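Local coordinates for protein CalS11 (Micromonospora echinospora, PDB 3TOS) that probably acts as an S-adenosylmethionine-dependent O-methyltransferase in calicheamicin biosynthesis and binds the cofactor product S-adenosyl-L-homocysteine, at residues B[78-83]-B[134-139]; B[104-109]-B[172-177]; B[186-191]-B[197-202]; B[61-66]-B[89-94]. One frame throughout, in Å; residues are numbered along the deposited sequence. Where two conformers were deposited one is given.

Contact 1: residues B[78-83]-B[134-139]. With SAH (S-adenosyl-L-homocysteine), chain O.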
# COMPACT_ATOMS: atom_id res chain seq x y z
N VAL B 78 -32.01 24.97 4.60
CA VAL B 78 -31.02 25.69 5.41
C VAL B 78 -31.52 25.88 6.83
O VAL B 78 -30.74 25.79 7.76
CB VAL B 78 -30.80 27.08 4.76
CG1 VAL B 78 -29.90 28.00 5.60
CG2 VAL B 78 -30.12 26.85 3.37
N ARG B 79 -32.81 26.17 7.01
CA ARG B 79 -33.36 26.52 8.34
C ARG B 79 -32.60 27.67 9.00
O ARG B 79 -32.55 28.76 8.39
CB ARG B 79 -33.50 25.30 9.28
CG ARG B 79 -34.59 25.50 10.39
CD ARG B 79 -34.52 24.33 11.33
NE ARG B 79 -35.45 24.50 12.44
CZ ARG B 79 -35.62 23.61 13.43
NH1 ARG B 79 -34.88 22.53 13.52
NH2 ARG B 79 -36.49 23.86 14.43
N PHE B 80 -32.02 27.50 10.19
CA PHE B 80 -31.29 28.62 10.82
C PHE B 80 -29.84 28.75 10.27
O PHE B 80 -29.13 29.71 10.59
CB PHE B 80 -31.23 28.49 12.36
CG PHE B 80 -32.58 28.53 13.00
CD1 PHE B 80 -33.23 29.76 13.11
CD2 PHE B 80 -33.19 27.40 13.52
CE1 PHE B 80 -34.45 29.89 13.72
CE2 PHE B 80 -34.47 27.50 14.17
CZ PHE B 80 -35.11 28.77 14.22
N GLY B 81 -29.38 27.76 9.49
CA GLY B 81 -28.07 27.91 8.86
C GLY B 81 -26.96 27.11 9.51
O GLY B 81 -25.80 27.35 9.20
N ARG B 82 -27.28 26.12 10.34
CA ARG B 82 -26.23 25.31 10.98
C ARG B 82 -25.11 24.89 10.05
O ARG B 82 -23.91 25.05 10.34
CB ARG B 82 -26.87 24.02 11.53
CG ARG B 82 -25.80 23.09 12.15
CD ARG B 82 -26.39 21.84 12.85
NE ARG B 82 -27.24 21.06 11.94
CZ ARG B 82 -27.69 19.83 12.18
NH1 ARG B 82 -27.33 19.17 13.28
NH2 ARG B 82 -28.45 19.21 11.24
N HIS B 83 -25.49 24.26 8.93
CA HIS B 83 -24.48 23.75 8.01
C HIS B 83 -23.75 24.86 7.25
O HIS B 83 -22.58 24.70 6.93
CB HIS B 83 -25.11 22.78 7.02
CG HIS B 83 -25.55 21.50 7.65
ND1 HIS B 83 -26.54 20.73 7.10
CD2 HIS B 83 -25.11 20.83 8.76
CE1 HIS B 83 -26.72 19.64 7.86
NE2 HIS B 83 -25.85 19.68 8.86
N GLY B 134 -39.58 35.98 10.47
CA GLY B 134 -39.45 37.10 9.54
C GLY B 134 -38.17 37.90 9.68
O GLY B 134 -37.78 38.26 10.80
N GLY B 135 -37.48 38.10 8.54
CA GLY B 135 -36.25 38.83 8.55
C GLY B 135 -35.04 37.95 8.82
O GLY B 135 -33.95 38.46 8.85
N TYR B 136 -35.24 36.65 9.04
CA TYR B 136 -34.11 35.82 9.33
C TYR B 136 -32.95 35.78 8.25
O TYR B 136 -31.79 35.76 8.62
CB TYR B 136 -34.58 34.37 9.74
CG TYR B 136 -33.42 33.61 10.34
CD1 TYR B 136 -33.07 33.81 11.69
CD2 TYR B 136 -32.60 32.79 9.56
CE1 TYR B 136 -31.98 33.15 12.26
CE2 TYR B 136 -31.47 32.18 10.11
CZ TYR B 136 -31.17 32.35 11.47
OH TYR B 136 -30.09 31.73 12.02
N PRO B 137 -33.29 35.72 6.95
CA PRO B 137 -32.20 35.63 5.98
C PRO B 137 -31.25 36.80 6.07
O PRO B 137 -30.06 36.56 5.88
CB PRO B 137 -32.94 35.57 4.61
CG PRO B 137 -34.33 34.95 4.94
CD PRO B 137 -34.63 35.54 6.36
N ALA B 138 -31.73 38.02 6.37
CA ALA B 138 -30.82 39.14 6.58
C ALA B 138 -29.87 38.91 7.73
O ALA B 138 -28.69 39.28 7.65
CB ALA B 138 -31.60 40.44 6.74
N TYR B 139 -30.38 38.34 8.82
CA TYR B 139 -29.55 37.99 9.97
C TYR B 139 -28.53 36.91 9.59
O TYR B 139 -27.35 37.05 9.87
CB TYR B 139 -30.42 37.53 11.16
CG TYR B 139 -29.61 36.92 12.28
CD1 TYR B 139 -28.96 37.70 13.19
CD2 TYR B 139 -29.52 35.52 12.41
CE1 TYR B 139 -28.22 37.13 14.20
CE2 TYR B 139 -28.77 34.96 13.41
CZ TYR B 139 -28.15 35.77 14.32
OH TYR B 139 -27.48 35.17 15.40
N SAH O . -30.03 22.01 7.19
CA SAH O . -30.81 22.50 8.37
CB SAH O . -32.15 21.81 8.54
CG SAH O . -33.11 22.13 7.37
SD SAH O . -34.78 21.73 7.85
C SAH O . -29.94 22.21 9.60
O SAH O . -30.34 22.56 10.75
OXT SAH O . -28.81 21.74 9.48
C5' SAH O . -35.61 21.52 6.26
C4' SAH O . -35.68 22.82 5.40
O4' SAH O . -36.09 22.46 4.07
C3' SAH O . -36.76 23.76 5.95
O3' SAH O . -36.17 25.01 6.39
C2' SAH O . -37.72 23.90 4.78
O2' SAH O . -38.32 25.20 4.64
C1' SAH O . -36.81 23.56 3.58
N9 SAH O . -37.59 23.11 2.40
C8 SAH O . -38.37 22.00 2.27
N7 SAH O . -38.94 22.06 1.04
C5 SAH O . -38.55 23.18 0.41
C6 SAH O . -38.82 23.78 -0.91
N6 SAH O . -39.70 23.19 -1.75
N1 SAH O . -38.19 24.94 -1.19
C2 SAH O . -37.32 25.54 -0.31
N3 SAH O . -37.08 25.08 0.94
C4 SAH O . -37.64 23.87 1.28
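The hydroxyl of Y136 donates to the backbone carbonyl of F80, with Y136 OH 2.7 Å from F80 O. The donor lies in the carbonyl plane, on a lone pair, and makes an angle of 122° at the oxygen. The same two residues also meet ring to ring. F80 turns its edge onto one face of Y136 in a T-shaped pair, planes 80° apart, and F80 CD1 comes to 3.7 Å from Y136 CZ. With CG anti to the backbone N (chi1 -167°), Y136 leans from the first turn of helix 136-148 across to the loop, so that one phenol serves both interactions, the hydrogen bond and the stack. A leucine here would probably leave the F80 carbonyl without its donor and the edge of the F80 ring without a face to rest on.

The loop being gripped is a type II' turn from V78 to G81, closed by G81 N to V78 O, and it runs straight into helix 82-94. Its far side carries the cofactor product. S-adenosyl-L-homocysteine OXT receives R82 NE at 3.0 Å and R82 NH2 at 3.1 Å, both at the edge of the guanidinium, and sits 3.3 Å above the centre of the H83 ring. E75 and D55 each bond one nitrogen of that ring and so fix its rotation. I35 of a second subunit packs on Y136. The chemistry is divided: a neutral phenol holds the backbone of the glycine-containing loop from the helix 136-148 side, while R82 on the ligand side probably balances the carboxylate charge.

Contact 2: residues B[104-109]-B[172-177]. With SAH (S-adenosyl-L-homocysteine), chain O.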
# COMPACT_ATOMS: atom_id res chain seq x y z
N VAL B 104 -23.92 28.22 -1.35
CA VAL B 104 -25.25 28.69 -1.80
C VAL B 104 -26.28 27.91 -0.99
O VAL B 104 -26.30 26.67 -1.03
CB VAL B 104 -25.51 28.47 -3.33
CG1 VAL B 104 -26.72 29.20 -3.74
CG2 VAL B 104 -24.26 28.94 -4.12
N GLY B 105 -27.09 28.64 -0.23
CA GLY B 105 -28.12 28.00 0.59
C GLY B 105 -29.49 28.35 0.09
O GLY B 105 -29.82 29.50 -0.12
N PHE B 106 -30.31 27.34 -0.16
CA PHE B 106 -31.67 27.55 -0.69
C PHE B 106 -32.69 27.16 0.36
O PHE B 106 -32.63 26.06 0.94
CB PHE B 106 -31.95 26.65 -1.94
CG PHE B 106 -31.05 26.90 -3.11
CD1 PHE B 106 -29.78 26.31 -3.17
CD2 PHE B 106 -31.49 27.66 -4.20
CE1 PHE B 106 -28.94 26.53 -4.31
CE2 PHE B 106 -30.64 27.89 -5.31
CZ PHE B 106 -29.38 27.33 -5.36
N ASP B 107 -33.69 28.01 0.58
CA ASP B 107 -34.80 27.66 1.46
C ASP B 107 -35.93 28.64 1.18
O ASP B 107 -35.68 29.74 0.67
CB ASP B 107 -34.35 27.81 2.96
CG ASP B 107 -35.13 26.94 3.90
OD1 ASP B 107 -36.39 27.07 3.98
OD2 ASP B 107 -34.51 26.13 4.58
N THR B 108 -37.15 28.30 1.54
CA THR B 108 -38.22 29.29 1.58
C THR B 108 -37.99 30.25 2.74
O THR B 108 -38.38 31.43 2.67
CB THR B 108 -39.58 28.63 1.87
OG1 THR B 108 -39.45 27.89 3.08
CG2 THR B 108 -40.03 27.68 0.73
N PHE B 109 -37.32 29.74 3.80
CA PHE B 109 -37.21 30.39 5.12
C PHE B 109 -38.55 30.59 5.77
O PHE B 109 -38.63 31.23 6.81
CB PHE B 109 -36.34 31.66 5.07
CG PHE B 109 -34.93 31.38 4.65
CD1 PHE B 109 -34.01 30.88 5.59
CD2 PHE B 109 -34.52 31.58 3.30
CE1 PHE B 109 -32.69 30.62 5.20
CE2 PHE B 109 -33.21 31.34 2.91
CZ PHE B 109 -32.30 30.82 3.85
N PRO B 172 -33.49 25.87 -10.54
CA PRO B 172 -33.32 26.07 -12.00
C PRO B 172 -32.95 27.52 -12.37
O PRO B 172 -32.13 27.72 -13.26
CB PRO B 172 -34.72 25.71 -12.54
CG PRO B 172 -35.15 24.59 -11.55
CD PRO B 172 -34.74 25.16 -10.22
N ARG B 173 -33.53 28.51 -11.68
CA ARG B 173 -33.24 29.91 -11.97
C ARG B 173 -31.79 30.24 -11.65
O ARG B 173 -31.09 30.89 -12.46
CB ARG B 173 -34.23 30.81 -11.18
CG ARG B 173 -33.95 32.33 -11.34
CD ARG B 173 -34.95 33.19 -10.50
NE ARG B 173 -36.32 32.86 -10.88
CZ ARG B 173 -37.27 32.32 -10.09
NH1 ARG B 173 -38.45 32.04 -10.63
NH2 ARG B 173 -37.07 32.04 -8.79
N TYR B 174 -31.33 29.82 -10.47
CA TYR B 174 -29.93 30.05 -10.06
C TYR B 174 -28.99 29.45 -11.09
O TYR B 174 -28.02 30.07 -11.53
CB TYR B 174 -29.65 29.46 -8.64
CG TYR B 174 -28.20 29.69 -8.25
CD1 TYR B 174 -27.82 30.80 -7.60
CD2 TYR B 174 -27.21 28.81 -8.70
CE1 TYR B 174 -26.48 31.00 -7.26
CE2 TYR B 174 -25.89 28.99 -8.46
CZ TYR B 174 -25.51 30.10 -7.73
OH TYR B 174 -24.18 30.34 -7.52
N LEU B 175 -29.28 28.23 -11.49
CA LEU B 175 -28.39 27.58 -12.45
C LEU B 175 -28.39 28.30 -13.82
O LEU B 175 -27.33 28.46 -14.47
CB LEU B 175 -28.75 26.09 -12.58
CG LEU B 175 -28.50 25.23 -11.34
CD1 LEU B 175 -29.24 23.89 -11.47
CD2 LEU B 175 -27.02 25.11 -11.19
N ALA B 176 -29.56 28.74 -14.27
CA ALA B 176 -29.65 29.47 -15.55
C ALA B 176 -28.86 30.76 -15.52
O ALA B 176 -28.24 31.13 -16.54
CB ALA B 176 -31.08 29.74 -15.91
N GLU B 177 -28.86 31.42 -14.35
CA GLU B 177 -28.11 32.67 -14.14
C GLU B 177 -26.62 32.46 -13.91
O GLU B 177 -25.87 33.42 -13.98
CB GLU B 177 -28.72 33.46 -12.97
CG GLU B 177 -30.15 33.95 -13.30
CD GLU B 177 -30.88 34.58 -12.08
OE1 GLU B 177 -30.30 34.65 -10.98
OE2 GLU B 177 -32.07 34.98 -12.18
N SAH O . -30.03 22.01 7.19
CA SAH O . -30.81 22.50 8.37
CB SAH O . -32.15 21.81 8.54
CG SAH O . -33.11 22.13 7.37
SD SAH O . -34.78 21.73 7.85
C SAH O . -29.94 22.21 9.60
O SAH O . -30.34 22.56 10.75
OXT SAH O . -28.81 21.74 9.48
C5' SAH O . -35.61 21.52 6.26
C4' SAH O . -35.68 22.82 5.40
O4' SAH O . -36.09 22.46 4.07
C3' SAH O . -36.76 23.76 5.95
O3' SAH O . -36.17 25.01 6.39
C2' SAH O . -37.72 23.90 4.78
O2' SAH O . -38.32 25.20 4.64
C1' SAH O . -36.81 23.56 3.58
N9 SAH O . -37.59 23.11 2.40
C8 SAH O . -38.37 22.00 2.27
N7 SAH O . -38.94 22.06 1.04
C5 SAH O . -38.55 23.18 0.41
C6 SAH O . -38.82 23.78 -0.91
N6 SAH O . -39.70 23.19 -1.75
N1 SAH O . -38.19 24.94 -1.19
C2 SAH O . -37.32 25.54 -0.31
N3 SAH O . -37.08 25.08 0.94
C4 SAH O . -37.64 23.87 1.28
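Y174 packed against both F106 and V104 forms the tight part of this contact between strand 103-107 and the helix lying over it. F106 points its edge at the face of Y174 in an offset edge-to-face pair, the planes at 85°, and F106 CE2 lies 3.8 Å from Y174 CB. V104 and Y174 reach toward each other, V104 CG1 over the same ring face that F106 meets and V104 CG2 3.7 Å from Y174 OH. Y174 carries CG anti to its amide nitrogen (chi1 179°), which lays the ring down along the strand; its hydroxyl is bonded to R102. By contrast, the outer side of the helix, with R173, A176 and E177, is exposed to solvent.

At the strand's end D107 takes both ribose hydroxyls of S-adenosyl-L-homocysteine, OD1 from O2' at 2.8 Å and OD2 from O3' at 2.7 Å. OD2 also accepts from the amides of V78 and R79, and OD1 from F109 N in an Asx turn. A leucine in its place would probably leave the ribose hydroxyls and these amides without their acceptor. An acidic residue closing the second strand and reading the ribose diol is a hallmark of the Rossmann-like class I methyltransferase fold.

Contact 3: residues B[186-191]-B[197-202]. With SAH (S-adenosyl-L-homocysteine), chain O.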
# COMPACT_ATOMS: atom_id res chain seq x y z
N ALA B 186 -23.36 18.79 -3.04
CA ALA B 186 -24.80 19.09 -3.04
C ALA B 186 -25.38 18.40 -1.83
O ALA B 186 -25.37 17.14 -1.75
CB ALA B 186 -25.47 18.57 -4.29
N TYR B 187 -25.77 19.20 -0.81
CA TYR B 187 -26.30 18.67 0.45
C TYR B 187 -27.82 18.77 0.47
O TYR B 187 -28.39 19.85 0.61
CB TYR B 187 -25.64 19.39 1.66
CG TYR B 187 -25.87 18.55 2.91
CD1 TYR B 187 -27.03 18.70 3.70
CD2 TYR B 187 -24.95 17.56 3.29
CE1 TYR B 187 -27.27 17.86 4.78
CE2 TYR B 187 -25.17 16.74 4.38
CZ TYR B 187 -26.33 16.88 5.11
OH TYR B 187 -26.54 16.05 6.19
N PHE B 188 -28.48 17.63 0.36
CA PHE B 188 -29.95 17.61 0.37
C PHE B 188 -30.50 17.47 1.77
O PHE B 188 -30.34 16.42 2.43
CB PHE B 188 -30.43 16.40 -0.47
CG PHE B 188 -30.34 16.66 -1.94
CD1 PHE B 188 -29.11 16.51 -2.62
CD2 PHE B 188 -31.46 17.04 -2.63
CE1 PHE B 188 -29.02 16.77 -4.01
CE2 PHE B 188 -31.40 17.28 -3.99
CZ PHE B 188 -30.16 17.13 -4.72
N ASP B 189 -31.20 18.49 2.21
CA ASP B 189 -31.84 18.47 3.53
C ASP B 189 -33.21 19.13 3.48
O ASP B 189 -33.60 19.93 4.37
CB ASP B 189 -30.96 19.18 4.58
CG ASP B 189 -31.33 18.80 6.00
OD1 ASP B 189 -32.20 17.94 6.18
OD2 ASP B 189 -30.72 19.36 6.94
N LEU B 190 -33.99 18.77 2.46
CA LEU B 190 -35.35 19.32 2.30
C LEU B 190 -36.40 18.44 2.90
O LEU B 190 -37.55 18.90 3.06
CB LEU B 190 -35.70 19.47 0.80
CG LEU B 190 -34.75 20.31 -0.06
CD1 LEU B 190 -34.90 19.85 -1.52
CD2 LEU B 190 -35.18 21.78 0.06
N ASP B 191 -36.05 17.17 3.17
CA ASP B 191 -36.99 16.15 3.73
C ASP B 191 -38.03 15.60 2.75
O ASP B 191 -38.33 14.42 2.79
CB ASP B 191 -37.70 16.63 5.02
CG ASP B 191 -36.70 16.94 6.11
OD1 ASP B 191 -35.80 16.10 6.35
OD2 ASP B 191 -36.76 18.06 6.71
N LYS B 197 -36.76 15.59 -5.68
CA LYS B 197 -36.78 15.10 -7.05
C LYS B 197 -36.46 16.19 -8.06
O LYS B 197 -35.62 15.98 -8.94
CB LYS B 197 -38.17 14.49 -7.38
CG LYS B 197 -38.24 13.87 -8.82
CD LYS B 197 -39.61 13.23 -9.02
CE LYS B 197 -39.71 12.43 -10.33
NZ LYS B 197 -39.80 13.37 -11.44
N ALA B 198 -37.12 17.34 -7.92
CA ALA B 198 -36.87 18.45 -8.85
C ALA B 198 -35.41 18.92 -8.80
O ALA B 198 -34.84 19.28 -9.85
CB ALA B 198 -37.80 19.63 -8.49
N VAL B 199 -34.84 18.99 -7.60
CA VAL B 199 -33.51 19.52 -7.51
C VAL B 199 -32.51 18.49 -8.00
O VAL B 199 -31.55 18.85 -8.68
CB VAL B 199 -33.20 19.95 -6.07
CG1 VAL B 199 -31.70 20.23 -5.92
CG2 VAL B 199 -34.03 21.19 -5.71
N LEU B 200 -32.73 17.20 -7.72
CA LEU B 200 -31.82 16.19 -8.25
C LEU B 200 -31.78 16.28 -9.76
O LEU B 200 -30.71 16.19 -10.39
CB LEU B 200 -32.31 14.77 -7.88
CG LEU B 200 -31.89 14.25 -6.52
CD1 LEU B 200 -32.72 12.95 -6.28
CD2 LEU B 200 -30.34 13.99 -6.47
N GLU B 201 -32.96 16.43 -10.37
CA GLU B 201 -33.02 16.53 -11.88
C GLU B 201 -32.26 17.78 -12.40
O GLU B 201 -31.55 17.70 -13.43
CB GLU B 201 -34.49 16.56 -12.31
CG GLU B 201 -35.14 15.22 -12.17
CD GLU B 201 -36.65 15.27 -12.13
OE1 GLU B 201 -37.25 16.37 -11.98
OE2 GLU B 201 -37.26 14.17 -12.20
N ALA B 202 -32.43 18.89 -11.70
CA ALA B 202 -31.81 20.16 -12.09
C ALA B 202 -30.26 20.17 -11.97
O ALA B 202 -29.59 20.75 -12.84
CB ALA B 202 -32.41 21.33 -11.22
N SAH O . -30.03 22.01 7.19
CA SAH O . -30.81 22.50 8.37
CB SAH O . -32.15 21.81 8.54
CG SAH O . -33.11 22.13 7.37
SD SAH O . -34.78 21.73 7.85
C SAH O . -29.94 22.21 9.60
O SAH O . -30.34 22.56 10.75
OXT SAH O . -28.81 21.74 9.48
C5' SAH O . -35.61 21.52 6.26
C4' SAH O . -35.68 22.82 5.40
O4' SAH O . -36.09 22.46 4.07
C3' SAH O . -36.76 23.76 5.95
O3' SAH O . -36.17 25.01 6.39
C2' SAH O . -37.72 23.90 4.78
O2' SAH O . -38.32 25.20 4.64
C1' SAH O . -36.81 23.56 3.58
N9 SAH O . -37.59 23.11 2.40
C8 SAH O . -38.37 22.00 2.27
N7 SAH O . -38.94 22.06 1.04
C5 SAH O . -38.55 23.18 0.41
C6 SAH O . -38.82 23.78 -0.91
N6 SAH O . -39.70 23.19 -1.75
N1 SAH O . -38.19 24.94 -1.19
C2 SAH O . -37.32 25.54 -0.31
N3 SAH O . -37.08 25.08 0.94
C4 SAH O . -37.64 23.87 1.28
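The phenyl ring of F188 is met obliquely by two aliphatic side chains of helix 193-203, at neither a clean face nor a clean edge. V199 CG1 comes to 3.5 Å from F188 CE2, and L200 CD2 to 3.6 Å from F188 CZ, so the far end of the ring is wedged between the two, CZ touching both. F188 and V199 lie alongside each other, pointing opposite ways. The CB of L200 does not aim at the strand, but with CG anti to the carbonyl carbon (chi1 -85°) its CD2 end comes nearer to F188. The F188 ring also meets those of F76 and F215, on neighbouring strands. L190 adds a looser touch, CD1 to V199 CG2 at 4.5 Å.

The other methyl of L190 is used on the ligand: L190 CD2 lies 3.5 Å from C4 of S-adenosyl-L-homocysteine, at the fusion of the adenine rings. Between F188 and L190, D189 turns to the ligand's opposite end, where OD2 accepts from the amino nitrogen N at 2.7 Å; D189 also touches the bound glutamate. Away from the strand, on the side facing helix 225-233, K197 NZ forms a salt bridge of 2.8 Å with E201 OE2, on the syn lone pair of that oxygen.

The chemistry is thus sorted by direction: purely apolar side chains seat the strand end on its helix, while D189 just beyond supplies the acceptor for the ligand's amino group.

Contact 4: residues B[61-66]-B[89-94]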
# COMPACT_ATOMS: atom_id res chain seq x y z
N ALA B 61 -16.02 15.99 7.08
CA ALA B 61 -15.63 14.81 6.29
C ALA B 61 -16.10 14.98 4.83
O ALA B 61 -15.35 14.67 3.90
CB ALA B 61 -16.25 13.54 6.89
N LEU B 62 -17.33 15.48 4.62
CA LEU B 62 -17.79 15.70 3.23
C LEU B 62 -16.97 16.78 2.54
O LEU B 62 -16.52 16.60 1.38
CB LEU B 62 -19.27 16.11 3.19
CG LEU B 62 -20.24 15.05 3.74
CD1 LEU B 62 -21.64 15.66 3.71
CD2 LEU B 62 -20.27 13.72 2.87
N TYR B 63 -16.67 17.87 3.26
CA TYR B 63 -15.91 18.96 2.65
C TYR B 63 -14.52 18.48 2.28
O TYR B 63 -13.99 18.76 1.19
CB TYR B 63 -15.83 20.14 3.62
CG TYR B 63 -15.40 21.49 3.03
CD1 TYR B 63 -14.60 21.58 1.88
CD2 TYR B 63 -15.92 22.66 3.51
CE1 TYR B 63 -14.25 22.78 1.34
CE2 TYR B 63 -15.58 23.87 2.93
CZ TYR B 63 -14.70 23.94 1.93
OH TYR B 63 -14.40 25.18 1.41
N ARG B 64 -13.87 17.73 3.18
CA ARG B 64 -12.54 17.22 2.86
C ARG B 64 -12.50 16.35 1.61
O ARG B 64 -11.50 16.31 0.91
CB ARG B 64 -11.96 16.46 4.05
CG ARG B 64 -11.52 17.41 5.17
CD ARG B 64 -10.79 16.61 6.25
NE ARG B 64 -11.68 15.78 7.07
CZ ARG B 64 -11.73 14.45 7.08
NH1 ARG B 64 -10.99 13.72 6.24
NH2 ARG B 64 -12.58 13.83 7.90
N GLN B 65 -13.61 15.69 1.31
CA GLN B 65 -13.66 14.83 0.11
C GLN B 65 -13.74 15.59 -1.19
O GLN B 65 -13.46 14.99 -2.24
CB GLN B 65 -14.81 13.81 0.17
CG GLN B 65 -14.44 12.72 1.22
CD GLN B 65 -15.37 11.50 1.20
OE1 GLN B 65 -15.76 11.01 0.15
NE2 GLN B 65 -15.74 11.04 2.39
N VAL B 66 -14.07 16.90 -1.16
CA VAL B 66 -14.14 17.68 -2.41
C VAL B 66 -13.08 18.80 -2.47
O VAL B 66 -13.15 19.70 -3.34
CB VAL B 66 -15.58 18.29 -2.61
CG1 VAL B 66 -16.65 17.17 -2.63
CG2 VAL B 66 -15.92 19.37 -1.54
N ALA B 89 -16.80 28.38 8.00
CA ALA B 89 -15.61 28.27 8.83
C ALA B 89 -14.62 27.29 8.19
O ALA B 89 -13.41 27.54 8.16
CB ALA B 89 -15.97 27.84 10.27
N LEU B 90 -15.12 26.15 7.71
CA LEU B 90 -14.24 25.17 7.10
C LEU B 90 -13.58 25.68 5.82
O LEU B 90 -12.46 25.31 5.52
CB LEU B 90 -15.04 23.87 6.80
CG LEU B 90 -15.57 23.07 8.00
CD1 LEU B 90 -16.49 21.93 7.52
CD2 LEU B 90 -14.41 22.53 8.85
N ARG B 91 -14.29 26.50 5.07
CA ARG B 91 -13.70 27.09 3.86
C ARG B 91 -12.52 27.98 4.25
O ARG B 91 -11.51 28.06 3.52
CB ARG B 91 -14.78 27.84 3.06
CG ARG B 91 -14.28 28.52 1.81
CD ARG B 91 -15.38 29.26 1.07
NE ARG B 91 -15.93 30.35 1.91
CZ ARG B 91 -17.03 31.06 1.60
NH1 ARG B 91 -17.67 30.83 0.43
NH2 ARG B 91 -17.48 32.01 2.45
N GLY B 92 -12.60 28.62 5.42
CA GLY B 92 -11.44 29.40 5.92
C GLY B 92 -10.31 28.44 6.29
O GLY B 92 -9.11 28.69 5.97
N VAL B 93 -10.63 27.37 7.02
CA VAL B 93 -9.59 26.42 7.36
C VAL B 93 -8.85 25.83 6.15
O VAL B 93 -7.59 25.79 6.14
CB VAL B 93 -10.18 25.22 8.16
CG1 VAL B 93 -9.13 24.23 8.48
CG2 VAL B 93 -10.85 25.78 9.48
N TYR B 94 -9.60 25.41 5.13
CA TYR B 94 -8.96 24.60 4.06
C TYR B 94 -8.63 25.38 2.79
O TYR B 94 -7.77 24.98 2.01
CB TYR B 94 -9.90 23.47 3.64
CG TYR B 94 -10.14 22.46 4.73
CD1 TYR B 94 -9.07 21.80 5.34
CD2 TYR B 94 -11.43 22.18 5.16
CE1 TYR B 94 -9.28 20.83 6.35
CE2 TYR B 94 -11.67 21.24 6.20
CZ TYR B 94 -10.57 20.58 6.78
OH TYR B 94 -10.72 19.66 7.76
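Two helices that cover the same face of the central sheet meet here, with Y63 of helix 50-65 pressed against L90, R91 and Y94 of helix 82-94. The short segments run at 45° to each other, their axes 11.0 Å apart at closest. Y63 has CG anti to the backbone N (chi1 -164°), which carries its ring toward helix 82-94. Y63 CD2 rests 3.6 Å from L90 CB, while the far end of the ring lies along the backbone of R91, with Y63 OH 3.2 Å from R91 CB. That hydroxyl has its polar partner in E95. Y94 approaches from the same side of the Y63 ring as L90, its edge turned to the face, centroids 5.9 Å apart and planes at 59°.

Toward solvent the aliphatic part of R64 crosses the phenol end of Y94, R64 CD standing 3.4 Å from Y94 OH. D60 forms a salt bridge with R64 NE and a hydrogen bond with Y94 OH, and so joins the two side chains. R91 leads its guanidinium away to a salt bridge with E148.

L57 of a second subunit packs on L90 and Y94, and Y97 of a third bonds the carbonyl of G92. Helix 82-94 is the connection of the first beta-alpha-beta unit, and a helix preceding the first strand and packing beside it is typical of Rossmann-like methyltransferases.

Overall arrangement
From the N terminus, contact 4 opens first, on helix 50-65, and closes on helix 82-94 across a loop that includes the first strand. Contact 1 starts inside that loop, at the turn before helix 82-94, and closes on helix 136-148, so the two cross. Contact 2 crosses contact 1 in turn, running from strand 103-107 to helix 167-177 around the longest loop. Contact 3 follows in series, a short closure of strand 183-188 on helix 193-203; none nests within another. Contacts 1, 2 and 3 converge on S-adenosyl-L-homocysteine. Contacts 2 and 3 also touch through L175 and A202, and L62 of contact 4 meets Y187 of contact 3.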